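Local coordinates for protein BtGH115A (Bacteroides thetaiotaomicron, PDB 5BY3) that acts as a family GH115 glycoside hydrolase, a 4-O-methyl-alpha-glucuronidase with specificity for decorated arabinogalactans, at residues A598-Y603 with R613-K618; W135-P140 with S605-K610. All blocks are in the same frame, centred on the assembly; numbering follows the deposited sequence.

Interaction 1: residues A598-Y603 with R613-K618; sequences ALTQHY and RMMDFK
The Tyr603 ring carries Met615, a selenomethionine, over one face. CE of Met615 sits 3.9 Å from the centroid of the Tyr603 ring, 23° off the normal and displaced toward the CZ–CE2 rim. On the same face, CB of Met615 meets CD1 of Tyr603 at 3.6 Å, so both ends of the bent side chain rest on the ring. At the Phe617 ring, CG of Lys618 lies over one face, toward the rim, and OG1 of Thr600 approaches CD1 of Phe617 obliquely at 3.5 Å.

The folding back of Met615 at chi2 and chi3, 61° and 67°, combines a CH-pi contact with a more distant Met-aromatic one: SE of Met615 stands above the Tyr603 centroid at 5.3 Å. Here the chain leaves helix 587-603 and doubles back along its last turns as an irregular segment. The Met615 side chain lies about 6 Å from the bound nickel ion, whose site includes Leu404 and Asp436. Tyr561 meets the Tyr603 ring edge-to-face.

Thr600 fits between Met615 and Phe617, its CG2 methyl, anti to the backbone N, 3.5 Å from O of Met615, which accepts from Asn604. OG1 of Thr600 is hydrogen-bonded to Ile596 O and Tyr561 OH. Around Phe617 the backbone forms an Asx turn, where OD1 of Asp616 accepts from N of Lys618 at 2.8 Å, on the anti side and tilted out of the carboxylate plane.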
ATOM      1  N   ALA A 598      10.474 -16.430 -19.209  1.00 53.00           N
ATOM      2  CA  ALA A 598      11.076 -15.527 -20.193  1.00 49.19           C
ATOM      3  C   ALA A 598      10.890 -14.066 -19.794  1.00 51.76           C
ATOM      4  O   ALA A 598      11.869 -13.314 -19.759  1.00 50.93           O
ATOM      5  CB  ALA A 598      10.524 -15.798 -21.601  1.00 41.32           C
ATOM      6  N   LEU A 599       9.646 -13.684 -19.462  1.00 47.69           N
ATOM      7  CA  LEU A 599       9.357 -12.337 -18.957  1.00 41.89           C
ATOM      8  C   LEU A 599      10.214 -12.004 -17.708  1.00 43.37           C
ATOM      9  O   LEU A 599      10.715 -10.895 -17.595  1.00 41.11           O
ATOM     10  CB  LEU A 599       7.857 -12.179 -18.681  1.00 39.29           C
ATOM     11  CG  LEU A 599       6.965 -12.181 -19.941  1.00 38.66           C
ATOM     12  CD1 LEU A 599       5.489 -12.391 -19.636  1.00 39.86           C
ATOM     13  CD2 LEU A 599       7.108 -10.892 -20.685  1.00 35.39           C
ATOM     14  N   THR A 600      10.433 -12.981 -16.820  1.00 39.88           N
ATOM     15  CA  THR A 600      11.190 -12.748 -15.596  1.00 45.03           C
ATOM     16  C   THR A 600      12.700 -12.634 -15.873  1.00 52.00           C
ATOM     17  O   THR A 600      13.413 -11.841 -15.182  1.00 54.22           O
ATOM     18  CB  THR A 600      10.887 -13.834 -14.552  1.00 41.41           C
ATOM     19  OG1 THR A 600       9.480 -13.952 -14.440  1.00 38.61           O
ATOM     20  CG2 THR A 600      11.489 -13.510 -13.176  1.00 37.68           C
ATOM     21  N   GLN A 601      13.179 -13.408 -16.858  1.00 47.68           N
ATOM     22  CA  GLN A 601      14.571 -13.276 -17.338  1.00 53.04           C
ATOM     23  C   GLN A 601      14.816 -11.890 -17.904  1.00 48.49           C
ATOM     24  O   GLN A 601      15.861 -11.289 -17.659  1.00 48.68           O
ATOM     25  CB  GLN A 601      14.924 -14.310 -18.417  1.00 66.89           C
ATOM     26  CG  GLN A 601      15.325 -15.698 -17.926  1.00 74.41           C
ATOM     27  CD  GLN A 601      16.781 -15.802 -17.471  1.00 86.36           C
ATOM     28  OE1 GLN A 601      17.382 -14.833 -16.972  1.00 80.50           O
ATOM     29  NE2 GLN A 601      17.354 -17.002 -17.625  1.00 83.19           N
ATOM     30  N   HIS A 602      13.853 -11.380 -18.665  1.00 50.33           N
ATOM     31  CA  HIS A 602      13.988 -10.049 -19.239  1.00 51.95           C
ATOM     32  C   HIS A 602      14.060  -8.979 -18.134  1.00 51.20           C
ATOM     33  O   HIS A 602      14.959  -8.131 -18.164  1.00 49.43           O
ATOM     34  CB  HIS A 602      12.902  -9.763 -20.275  1.00 52.91           C
ATOM     35  CG  HIS A 602      13.186  -8.562 -21.120  1.00 58.55           C
ATOM     36  ND1 HIS A 602      14.174  -8.542 -22.077  1.00 63.06           N
ATOM     37  CD2 HIS A 602      12.619  -7.333 -21.144  1.00 62.39           C
ATOM     38  CE1 HIS A 602      14.200  -7.356 -22.657  1.00 65.12           C
ATOM     39  NE2 HIS A 602      13.255  -6.607 -22.118  1.00 59.24           N
ATOM     40  N   TYR A 603      13.167  -9.079 -17.142  1.00 43.66           N
ATOM     41  CA  TYR A 603      13.153  -8.175 -15.983  1.00 45.80           C
ATOM     42  C   TYR A 603      14.545  -8.062 -15.363  1.00 47.45           C
ATOM     43  O   TYR A 603      15.070  -6.963 -15.116  1.00 43.81           O
ATOM     44  CB  TYR A 603      12.183  -8.690 -14.894  1.00 46.18           C
ATOM     45  CG  TYR A 603      11.697  -7.623 -13.934  1.00 41.35           C
ATOM     46  CD1 TYR A 603      12.496  -7.170 -12.886  1.00 39.12           C
ATOM     47  CD2 TYR A 603      10.431  -7.054 -14.096  1.00 46.04           C
ATOM     48  CE1 TYR A 603      12.050  -6.205 -12.014  1.00 41.77           C
ATOM     49  CE2 TYR A 603       9.970  -6.074 -13.242  1.00 46.21           C
ATOM     50  CZ  TYR A 603      10.773  -5.662 -12.194  1.00 45.61           C
ATOM     51  OH  TYR A 603      10.312  -4.681 -11.366  1.00 40.27           O
ATOM     52  N   ARG A 613      17.932 -10.288  -9.857  1.00 44.37           N
ATOM     53  CA  ARG A 613      17.410 -10.882  -8.592  1.00 48.38           C
ATOM     54  C   ARG A 613      16.190 -10.215  -7.923  1.00 49.01           C
ATOM     55  O   ARG A 613      15.598 -10.808  -7.010  1.00 54.31           O
ATOM     56  CB  ARG A 613      18.500 -10.989  -7.511  1.00 56.29           C
ATOM     57  CG  ARG A 613      19.737 -11.752  -7.922  1.00 60.05           C
ATOM     58  CD  ARG A 613      20.765 -11.732  -6.809  1.00 60.54           C
ATOM     59  NE  ARG A 613      21.630 -12.896  -6.980  1.00 66.74           N
ATOM     60  CZ  ARG A 613      22.724 -12.906  -7.731  1.00 70.13           C
ATOM     61  NH1 ARG A 613      23.113 -11.794  -8.365  1.00 61.45           N
ATOM     62  NH2 ARG A 613      23.431 -14.030  -7.831  1.00 72.07           N
HETATM   63  N   MSE A 614      15.837  -8.990  -8.321  1.00 44.18           N
HETATM   64  CA  MSE A 614      14.673  -8.287  -7.772  1.00 39.45           C
HETATM   65  C   MSE A 614      13.371  -8.999  -8.050  1.00 39.41           C
HETATM   66  O   MSE A 614      12.416  -8.806  -7.315  1.00 38.29           O
HETATM   67  CB  MSE A 614      14.681  -6.888  -8.363  1.00 40.42           C
HETATM   68  CG  MSE A 614      13.564  -5.939  -7.929  1.00 41.24           C
HETATM   69 SE   MSE A 614      13.281  -5.721  -5.997  1.00 42.68          SE
HETATM   70  CE  MSE A 614      14.181  -4.007  -5.814  1.00 38.07           C
HETATM   71  N   MSE A 615      13.323  -9.843  -9.092  1.00 41.19           N
HETATM   72  CA  MSE A 615      12.077 -10.508  -9.515  1.00 40.92           C
HETATM   73  C   MSE A 615      12.184 -11.992  -9.521  1.00 44.91           C
HETATM   74  O   MSE A 615      13.027 -12.575 -10.224  1.00 49.60           O
HETATM   75  CB  MSE A 615      11.587 -10.069 -10.878  1.00 37.32           C
HETATM   76  CG  MSE A 615      10.206 -10.653 -11.222  1.00 39.24           C
HETATM   77 SE   MSE A 615       8.807 -10.095  -9.940  1.00 44.14          SE
HETATM   78  CE  MSE A 615       8.819  -8.179 -10.424  1.00 42.59           C
ATOM     79  N   ASP A 616      11.297 -12.610  -8.747  1.00 40.35           N
ATOM     80  CA  ASP A 616      11.284 -14.053  -8.587  1.00 40.86           C
ATOM     81  C   ASP A 616       9.857 -14.482  -8.828  1.00 41.37           C
ATOM     82  O   ASP A 616       8.964 -14.101  -8.072  1.00 49.45           O
ATOM     83  CB  ASP A 616      11.758 -14.429  -7.177  1.00 37.15           C
ATOM     84  CG  ASP A 616      11.829 -15.914  -6.949  1.00 39.23           C
ATOM     85  OD1 ASP A 616      11.149 -16.667  -7.667  1.00 41.73           O
ATOM     86  OD2 ASP A 616      12.561 -16.351  -6.016  1.00 41.40           O
ATOM     87  N   PHE A 617       9.630 -15.252  -9.884  1.00 36.86           N
ATOM     88  CA  PHE A 617       8.272 -15.630 -10.213  1.00 38.56           C
ATOM     89  C   PHE A 617       7.728 -16.811  -9.378  1.00 39.99           C
ATOM     90  O   PHE A 617       6.567 -17.215  -9.552  1.00 39.37           O
ATOM     91  CB  PHE A 617       8.077 -15.764 -11.745  1.00 43.27           C
ATOM     92  CG  PHE A 617       8.652 -17.033 -12.383  1.00 46.36           C
ATOM     93  CD1 PHE A 617       9.963 -17.059 -12.890  1.00 47.24           C
ATOM     94  CD2 PHE A 617       7.845 -18.166 -12.576  1.00 45.58           C
ATOM     95  CE1 PHE A 617      10.475 -18.205 -13.516  1.00 52.73           C
ATOM     96  CE2 PHE A 617       8.355 -19.306 -13.223  1.00 53.08           C
ATOM     97  CZ  PHE A 617       9.674 -19.331 -13.688  1.00 48.26           C
ATOM     98  N   LYS A 618       8.576 -17.346  -8.480  1.00 40.70           N
ATOM     99  CA  LYS A 618       8.222 -18.432  -7.534  1.00 44.35           C
ATOM    100  C   LYS A 618       8.461 -18.053  -6.063  1.00 45.13           C
ATOM    101  O   LYS A 618       8.984 -18.884  -5.311  1.00 45.48           O
ATOM    102  CB  LYS A 618       8.956 -19.754  -7.854  1.00 44.79           C
ATOM    103  CG  LYS A 618       9.192 -20.004  -9.345  1.00 51.48           C
ATOM    104  CD  LYS A 618       9.745 -21.401  -9.636  1.00 51.13           C
ATOM    105  CE  LYS A 618       8.617 -22.384  -9.920  1.00 48.29           C
ATOM    106  NZ  LYS A 618       9.174 -23.703 -10.274  1.00 54.27           N
TER

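Interaction 2: residues W135-P140 with S605-K610; sequences WADVTP and SLENGK
Lys610 reaches Asp137 with a fully stretched side chain, and its NZ forms a salt bridge with OD1 of Asp137 at 3.0 Å. The ammonium comes from above the carboxylate plane, 35° out of it. The last methylenes of the lysine run past the same oxygen, with CE of Lys610 3.4 Å from OD1 of Asp137. Alongside, CG of Glu607 lies 3.9 Å from OD1 of Asp137. The two carboxylates are nearly parallel, their planes 19° apart, but OE2 of Glu607 stays 4.9 Å from OD1 of Asp137, its chain bending at chi2, and is hydrogen-bonded to OG of Ser553. The lysine's positive charge probably eases what repulsion remains.

From outside the two segments, Trp611 NE1 donates to OD2 of Asp137, so both carboxylate oxygens of this buried acid are gripped. NZ of Lys610 also donates to Trp134 O and makes a cation-pi contact with Trp134. Just after Asp137 the backbone turns, Val138 at the centre of an inverse gamma turn closed by a weak hydrogen bond from N of Thr139 to O of Asp137. The result is a partly buried Asp–Lys ion pair that joins two irregular loops, one following helix 113-126 and the other following helix 587-603.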
ATOM      1  N   TRP A 135      14.225   4.491  -9.597  1.00 37.89           N
ATOM      2  CA  TRP A 135      13.628   3.257  -9.079  1.00 39.76           C
ATOM      3  C   TRP A 135      12.759   2.494 -10.101  1.00 42.44           C
ATOM      4  O   TRP A 135      12.502   1.277  -9.957  1.00 37.89           O
ATOM      5  CB  TRP A 135      12.868   3.517  -7.769  1.00 40.09           C
ATOM      6  CG  TRP A 135      13.772   3.486  -6.524  1.00 40.53           C
ATOM      7  CD1 TRP A 135      14.404   4.569  -5.907  1.00 39.99           C
ATOM      8  CD2 TRP A 135      14.163   2.326  -5.781  1.00 39.77           C
ATOM      9  NE1 TRP A 135      15.136   4.129  -4.833  1.00 39.33           N
ATOM     10  CE2 TRP A 135      15.001   2.765  -4.727  1.00 38.63           C
ATOM     11  CE3 TRP A 135      13.879   0.947  -5.898  1.00 39.69           C
ATOM     12  CZ2 TRP A 135      15.569   1.880  -3.817  1.00 36.53           C
ATOM     13  CZ3 TRP A 135      14.429   0.069  -4.986  1.00 34.38           C
ATOM     14  CH2 TRP A 135      15.290   0.539  -3.960  1.00 34.88           C
ATOM     15  N   ALA A 136      12.314   3.199 -11.132  1.00 39.45           N
ATOM     16  CA  ALA A 136      11.749   2.511 -12.278  1.00 41.76           C
ATOM     17  C   ALA A 136      12.314   3.049 -13.590  1.00 40.84           C
ATOM     18  O   ALA A 136      11.706   2.899 -14.632  1.00 38.48           O
ATOM     19  CB  ALA A 136      10.232   2.558 -12.257  1.00 37.99           C
ATOM     20  N   ASP A 137      13.473   3.697 -13.513  1.00 41.59           N
ATOM     21  CA  ASP A 137      14.214   4.149 -14.706  1.00 44.09           C
ATOM     22  C   ASP A 137      13.417   5.109 -15.537  1.00 47.18           C
ATOM     23  O   ASP A 137      13.526   5.086 -16.766  1.00 47.27           O
ATOM     24  CB  ASP A 137      14.654   2.969 -15.591  1.00 41.01           C
ATOM     25  CG  ASP A 137      15.372   1.916 -14.811  1.00 48.52           C
ATOM     26  OD1 ASP A 137      16.563   2.128 -14.477  1.00 54.75           O
ATOM     27  OD2 ASP A 137      14.738   0.891 -14.489  1.00 51.54           O
ATOM     28  N   VAL A 138      12.624   5.954 -14.879  1.00 43.68           N
ATOM     29  CA  VAL A 138      11.807   6.934 -15.581  1.00 37.94           C
ATOM     30  C   VAL A 138      12.691   8.149 -15.929  1.00 41.64           C
ATOM     31  O   VAL A 138      12.639   9.210 -15.282  1.00 41.92           O
ATOM     32  CB  VAL A 138      10.563   7.250 -14.749  1.00 37.82           C
ATOM     33  CG1 VAL A 138       9.696   8.298 -15.416  1.00 34.58           C
ATOM     34  CG2 VAL A 138       9.757   5.963 -14.514  1.00 39.89           C
ATOM     35  N   THR A 139      13.515   7.984 -16.965  1.00 38.66           N
ATOM     36  CA  THR A 139      14.509   8.996 -17.315  1.00 39.11           C
ATOM     37  C   THR A 139      13.916  10.403 -17.478  1.00 41.50           C
ATOM     38  O   THR A 139      13.063  10.608 -18.327  1.00 40.61           O
ATOM     39  CB  THR A 139      15.287   8.610 -18.578  1.00 39.53           C
ATOM     40  OG1 THR A 139      15.594   7.197 -18.556  1.00 41.72           O
ATOM     41  CG2 THR A 139      16.604   9.436 -18.667  1.00 35.68           C
ATOM     42  N   PRO A 140      14.361  11.388 -16.654  1.00 44.45           N
ATOM     43  CA  PRO A 140      13.750  12.747 -16.852  1.00 41.05           C
ATOM     44  C   PRO A 140      14.085  13.278 -18.218  1.00 41.04           C
ATOM     45  O   PRO A 140      15.120  12.929 -18.797  1.00 40.60           O
ATOM     46  CB  PRO A 140      14.390  13.638 -15.769  1.00 35.54           C
ATOM     47  CG  PRO A 140      15.119  12.674 -14.853  1.00 43.84           C
ATOM     48  CD  PRO A 140      15.386  11.371 -15.587  1.00 40.27           C
ATOM     49  N   SER A 605      17.375  -8.682 -16.474  1.00 46.57           N
ATOM     50  CA  SER A 605      18.487  -8.404 -17.402  0.50 48.88           C
ATOM     51  C   SER A 605      18.406  -7.014 -18.022  1.00 47.62           C
ATOM     52  O   SER A 605      19.340  -6.575 -18.674  1.00 53.82           O
ATOM     53  CB  SER A 605      18.606  -9.493 -18.494  0.50 45.17           C
ATOM     54  OG  SER A 605      17.487  -9.489 -19.357  0.50 38.99           O
ATOM     55  N   LEU A 606      17.280  -6.328 -17.810  1.00 49.45           N
ATOM     56  CA  LEU A 606      17.100  -4.916 -18.187  1.00 47.88           C
ATOM     57  C   LEU A 606      18.202  -4.052 -17.573  1.00 46.12           C
ATOM     58  O   LEU A 606      18.703  -4.351 -16.463  1.00 51.44           O
ATOM     59  CB  LEU A 606      15.796  -4.379 -17.589  1.00 50.17           C
ATOM     60  CG  LEU A 606      14.395  -4.853 -17.867  1.00 47.99           C
ATOM     61  CD1 LEU A 606      13.593  -4.519 -16.639  1.00 56.27           C
ATOM     62  CD2 LEU A 606      13.795  -4.116 -19.051  1.00 51.05           C
ATOM     63  N   GLU A 607      18.519  -2.964 -18.275  1.00 49.28           N
ATOM     64  CA  GLU A 607      19.511  -1.948 -17.869  1.00 50.93           C
ATOM     65  C   GLU A 607      20.833  -2.541 -17.342  1.00 52.34           C
ATOM     66  O   GLU A 607      21.287  -2.213 -16.241  1.00 54.65           O
ATOM     67  CB  GLU A 607      18.882  -0.951 -16.883  1.00 51.65           C
ATOM     68  CG  GLU A 607      17.732  -0.136 -17.468  1.00 55.26           C
ATOM     69  CD  GLU A 607      18.134   0.940 -18.487  1.00 61.52           C
ATOM     70  OE1 GLU A 607      19.316   1.399 -18.522  1.00 64.08           O
ATOM     71  OE2 GLU A 607      17.242   1.362 -19.255  1.00 61.79           O
ATOM     72  N   ASN A 608      21.428  -3.393 -18.182  1.00 56.43           N
ATOM     73  CA  ASN A 608      22.569  -4.299 -17.902  1.00 65.29           C
ATOM     74  C   ASN A 608      22.179  -5.535 -17.138  1.00 66.15           C
ATOM     75  O   ASN A 608      22.120  -6.642 -17.701  1.00 81.10           O
ATOM     76  CB  ASN A 608      23.793  -3.597 -17.312  1.00 71.90           C
ATOM     77  CG  ASN A 608      24.440  -2.652 -18.302  1.00 83.00           C
ATOM     78  OD1 ASN A 608      24.199  -2.748 -19.517  1.00 96.41           O
ATOM     79  ND2 ASN A 608      25.263  -1.723 -17.798  1.00 82.43           N
ATOM     80  N   GLY A 609      21.918  -5.327 -15.861  1.00 62.44           N
ATOM     81  CA  GLY A 609      21.194  -6.249 -14.986  1.00 49.03           C
ATOM     82  C   GLY A 609      21.042  -5.378 -13.747  1.00 49.73           C
ATOM     83  O   GLY A 609      21.375  -5.806 -12.639  1.00 48.12           O
ATOM     84  N   LYS A 610      20.581  -4.128 -13.938  1.00 45.01           N
ATOM     85  CA  LYS A 610      20.355  -3.228 -12.807  1.00 40.47           C
ATOM     86  C   LYS A 610      19.450  -3.861 -11.725  1.00 40.69           C
ATOM     87  O   LYS A 610      19.721  -3.696 -10.543  1.00 46.10           O
ATOM     88  CB  LYS A 610      19.848  -1.877 -13.263  1.00 38.30           C
ATOM     89  CG  LYS A 610      19.546  -0.899 -12.139  1.00 38.44           C
ATOM     90  CD  LYS A 610      19.026   0.379 -12.743  1.00 37.82           C
ATOM     91  CE  LYS A 610      18.309   1.214 -11.696  1.00 37.16           C
ATOM     92  NZ  LYS A 610      18.244   2.653 -12.027  1.00 31.21           N
TER

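In the fold
From the N terminus, residues 135-140 come first, in the loop between helix 113-126 and strand 145-148. The chain then builds the eight-stranded parallel barrel and the long helices up to 587-603 before 605-610 returns to 135-140, so interaction 2 closes a loop of 464 residues. Interaction 1 is local: 613-618 folds back on 598-603 across nine residues, and 605-610 belongs to that short connection. The two loops therefore cross rather than nest. Their centres are 14 Å apart, and they touch where CE of Met614 packs against CZ3 of Trp135 at 4.2 Å. Interaction 2 ties the loop after helix 113-126 to the segment following helix 587-603, while interaction 1 fastens that segment's continuation onto the helix end.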